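Local coordinates for protein bitiscetin (Bitis arietans, PDB 1JWI) that binds von Willebrand factor and induces its interaction with platelet glycoprotein Ib alpha, resulting in platelet aggregation, at residues Y16-K21 / T52-Q57. Sequence-based numbering, arbitrary orientation.
Sequences YKVFKK and TKLASQ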
ATOM      1  N   TYR A  16     -22.410   0.707  18.656  1.00 24.35           N
ATOM      2  CA  TYR A  16     -20.996   0.384  18.456  1.00 22.35           C
ATOM      3  C   TYR A  16     -20.373  -0.369  19.619  1.00 21.47           C
ATOM      4  O   TYR A  16     -20.757  -0.188  20.778  1.00 21.15           O
ATOM      5  CB  TYR A  16     -20.163   1.650  18.246  1.00 20.35           C
ATOM      6  CG  TYR A  16     -20.646   2.568  17.155  1.00 21.07           C
ATOM      7  CD1 TYR A  16     -21.837   3.279  17.293  1.00 20.62           C
ATOM      8  CD2 TYR A  16     -19.887   2.768  16.002  1.00 20.19           C
ATOM      9  CE1 TYR A  16     -22.258   4.173  16.315  1.00 22.10           C
ATOM     10  CE2 TYR A  16     -20.296   3.661  15.017  1.00 21.02           C
ATOM     11  CZ  TYR A  16     -21.481   4.364  15.184  1.00 22.37           C
ATOM     12  OH  TYR A  16     -21.868   5.282  14.238  1.00 23.32           O
ATOM     13  N   LYS A  17     -19.378  -1.183  19.299  1.00 21.12           N
ATOM     14  CA  LYS A  17     -18.667  -1.961  20.302  1.00 22.20           C
ATOM     15  C   LYS A  17     -17.264  -2.299  19.806  1.00 22.23           C
ATOM     16  O   LYS A  17     -17.080  -2.718  18.660  1.00 21.51           O
ATOM     17  CB  LYS A  17     -19.436  -3.252  20.598  1.00 24.52           C
ATOM     18  CG  LYS A  17     -18.708  -4.254  21.487  1.00 26.52           C
ATOM     19  CD  LYS A  17     -18.793  -3.870  22.943  1.00 30.43           C
ATOM     20  CE  LYS A  17     -18.282  -4.983  23.854  1.00 31.09           C
ATOM     21  NZ  LYS A  17     -18.402  -4.577  25.286  1.00 32.04           N
ATOM     22  N   VAL A  18     -16.281  -2.098  20.680  1.00 22.96           N
ATOM     23  CA  VAL A  18     -14.883  -2.398  20.385  1.00 22.36           C
ATOM     24  C   VAL A  18     -14.592  -3.757  21.017  1.00 23.42           C
ATOM     25  O   VAL A  18     -14.755  -3.930  22.225  1.00 24.35           O
ATOM     26  CB  VAL A  18     -13.939  -1.333  21.012  1.00 22.45           C
ATOM     27  CG1 VAL A  18     -12.485  -1.738  20.827  1.00 21.49           C
ATOM     28  CG2 VAL A  18     -14.200   0.033  20.384  1.00 18.53           C
ATOM     29  N   PHE A  19     -14.178  -4.724  20.206  1.00 23.51           N
ATOM     30  CA  PHE A  19     -13.874  -6.060  20.715  1.00 24.38           C
ATOM     31  C   PHE A  19     -12.375  -6.228  20.929  1.00 25.77           C
ATOM     32  O   PHE A  19     -11.570  -5.942  20.036  1.00 25.59           O
ATOM     33  CB  PHE A  19     -14.398  -7.118  19.744  1.00 23.40           C
ATOM     34  CG  PHE A  19     -15.894  -7.250  19.749  1.00 23.32           C
ATOM     35  CD1 PHE A  19     -16.526  -8.104  20.646  1.00 22.71           C
ATOM     36  CD2 PHE A  19     -16.675  -6.502  18.873  1.00 23.43           C
ATOM     37  CE1 PHE A  19     -17.915  -8.209  20.673  1.00 22.34           C
ATOM     38  CE2 PHE A  19     -18.067  -6.601  18.894  1.00 23.21           C
ATOM     39  CZ  PHE A  19     -18.686  -7.457  19.796  1.00 22.15           C
ATOM     40  N   LYS A  20     -12.003  -6.689  22.122  1.00 27.79           N
ATOM     41  CA  LYS A  20     -10.602  -6.878  22.459  1.00 29.23           C
ATOM     42  C   LYS A  20     -10.021  -8.189  21.944  1.00 30.24           C
ATOM     43  O   LYS A  20      -8.804  -8.319  21.823  1.00 30.45           O
ATOM     44  CB  LYS A  20     -10.401  -6.765  23.975  1.00 30.69           C
ATOM     45  CG  LYS A  20     -10.461  -5.329  24.482  1.00 32.29           C
ATOM     46  CD  LYS A  20      -9.886  -5.196  25.884  1.00 34.10           C
ATOM     47  CE  LYS A  20     -10.857  -5.704  26.935  1.00 34.15           C
ATOM     48  NZ  LYS A  20     -12.136  -4.938  26.904  1.00 35.47           N
ATOM     49  N   LYS A  21     -10.886  -9.154  21.642  1.00 30.97           N
ATOM     50  CA  LYS A  21     -10.443 -10.440  21.108  1.00 31.67           C
ATOM     51  C   LYS A  21      -9.866 -10.162  19.723  1.00 30.91           C
ATOM     52  O   LYS A  21     -10.588  -9.725  18.829  1.00 32.08           O
ATOM     53  CB  LYS A  21     -11.629 -11.402  20.991  1.00 33.27           C
ATOM     54  CG  LYS A  21     -12.824 -10.810  20.244  1.00 36.55           C
ATOM     55  CD  LYS A  21     -13.864 -11.861  19.866  1.00 37.79           C
ATOM     56  CE  LYS A  21     -13.340 -12.796  18.785  1.00 40.10           C
ATOM     57  NZ  LYS A  21     -14.345 -13.833  18.404  1.00 40.89           N
ATOM     58  N   THR A  52     -13.090   7.242  17.380  1.00 18.74           N
ATOM     59  CA  THR A  52     -11.746   7.444  17.920  1.00 18.74           C
ATOM     60  C   THR A  52     -11.806   7.488  19.447  1.00 18.06           C
ATOM     61  O   THR A  52     -10.932   6.961  20.124  1.00 18.09           O
ATOM     62  CB  THR A  52     -11.118   8.767  17.409  1.00 18.97           C
ATOM     63  OG1 THR A  52     -10.788   8.632  16.021  1.00 17.56           O
ATOM     64  CG2 THR A  52      -9.858   9.107  18.193  1.00 18.39           C
ATOM     65  N   LYS A  53     -12.844   8.118  19.981  1.00 19.63           N
ATOM     66  CA  LYS A  53     -13.019   8.232  21.432  1.00 20.52           C
ATOM     67  C   LYS A  53     -13.339   6.867  22.047  1.00 20.32           C
ATOM     68  O   LYS A  53     -12.764   6.475  23.067  1.00 18.28           O
ATOM     69  CB  LYS A  53     -14.148   9.224  21.740  1.00 21.40           C
ATOM     70  CG  LYS A  53     -14.424   9.421  23.220  1.00 24.47           C
ATOM     71  CD  LYS A  53     -15.575  10.395  23.435  1.00 27.36           C
ATOM     72  CE  LYS A  53     -15.830  10.631  24.917  1.00 28.50           C
ATOM     73  NZ  LYS A  53     -16.945  11.593  25.114  1.00 31.40           N
ATOM     74  N   LEU A  54     -14.250   6.131  21.419  1.00 20.06           N
ATOM     75  CA  LEU A  54     -14.616   4.820  21.938  1.00 20.05           C
ATOM     76  C   LEU A  54     -13.389   3.918  21.968  1.00 19.03           C
ATOM     77  O   LEU A  54     -13.133   3.240  22.961  1.00 18.67           O
ATOM     78  CB  LEU A  54     -15.715   4.182  21.078  1.00 21.64           C
ATOM     79  CG  LEU A  54     -16.309   2.870  21.620  1.00 23.01           C
ATOM     80  CD1 LEU A  54     -17.037   3.141  22.931  1.00 21.48           C
ATOM     81  CD2 LEU A  54     -17.271   2.265  20.594  1.00 22.22           C
ATOM     82  N   ALA A  55     -12.624   3.924  20.881  1.00 19.49           N
ATOM     83  CA  ALA A  55     -11.419   3.107  20.777  1.00 20.62           C
ATOM     84  C   ALA A  55     -10.362   3.512  21.811  1.00 20.71           C
ATOM     85  O   ALA A  55      -9.729   2.657  22.425  1.00 20.69           O
ATOM     86  CB  ALA A  55     -10.845   3.200  19.364  1.00 20.59           C
ATOM     87  N   SER A  56     -10.181   4.815  21.999  1.00 23.00           N
ATOM     88  CA  SER A  56      -9.213   5.339  22.966  1.00 24.49           C
ATOM     89  C   SER A  56      -9.551   4.983  24.417  1.00 25.26           C
ATOM     90  O   SER A  56      -8.657   4.855  25.254  1.00 24.69           O
ATOM     91  CB  SER A  56      -9.120   6.862  22.852  1.00 24.79           C
ATOM     92  OG  SER A  56      -8.520   7.237  21.626  1.00 30.27           O
ATOM     93  N   GLN A  57     -10.838   4.834  24.715  1.00 26.19           N
ATOM     94  CA  GLN A  57     -11.261   4.515  26.076  1.00 28.19           C
ATOM     95  C   GLN A  57     -11.493   3.036  26.365  1.00 28.98           C
ATOM     96  O   GLN A  57     -11.846   2.670  27.485  1.00 28.78           O
ATOM     97  CB  GLN A  57     -12.523   5.302  26.418  1.00 29.80           C
ATOM     98  CG  GLN A  57     -12.227   6.701  26.913  1.00 34.54           C
ATOM     99  CD  GLN A  57     -13.480   7.482  27.216  1.00 37.68           C
ATOM    100  OE1 GLN A  57     -14.364   7.008  27.934  1.00 39.60           O
ATOM    101  NE2 GLN A  57     -13.564   8.692  26.679  1.00 39.77           N
TER
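Leu54 of helix 45-58 lies against Val18 and Tyr16 of strand 14-20, packing a helix on one face of the antiparallel sheet holding strands 9-11, 14-20 and 121-126 in this C-type lectin-like fold. The axes of the short segments, strand 16-20 and helix 52-57, approach to 8.7 Å and run in roughly the same direction, 34° apart. No hydrogen bond crosses; side-chain packing is apolar, with Leu54 CD2 also near the backbone N of Lys17. The Val18 and Leu54 side chains pass alongside one another, pointing opposite ways: Val18 CG2 sits 3.7 Å from Leu54 CG and 3.8 Å from Leu54 CD2. CG of Leu54 extends opposite its backbone N (chi1 -173°), and the CD2 branch continues to Tyr16, meeting its CB at 3.8 Å. Beyond Leu54, Val18 CG2 also comes 4.2 Å from Ala55 CA, and these two residues have the nearest CA atoms across the segments.

Of the Tyr16 side chain, CB does the touching. With CG turned beside the backbone N, the ring leads away along the helix, meets Phe50 edge-to-face and hydrogen-bonds through OH to Glu47. The strand is thereby tied to an earlier part of the same helix.

Within the helix, Ser56 grips Thr52 O twice. Ser56 N gives Thr52 O the regular helical bond, 2.9 Å, while Ser56 OG donates from the opposite face of the carbonyl plane, tilted 31° from it.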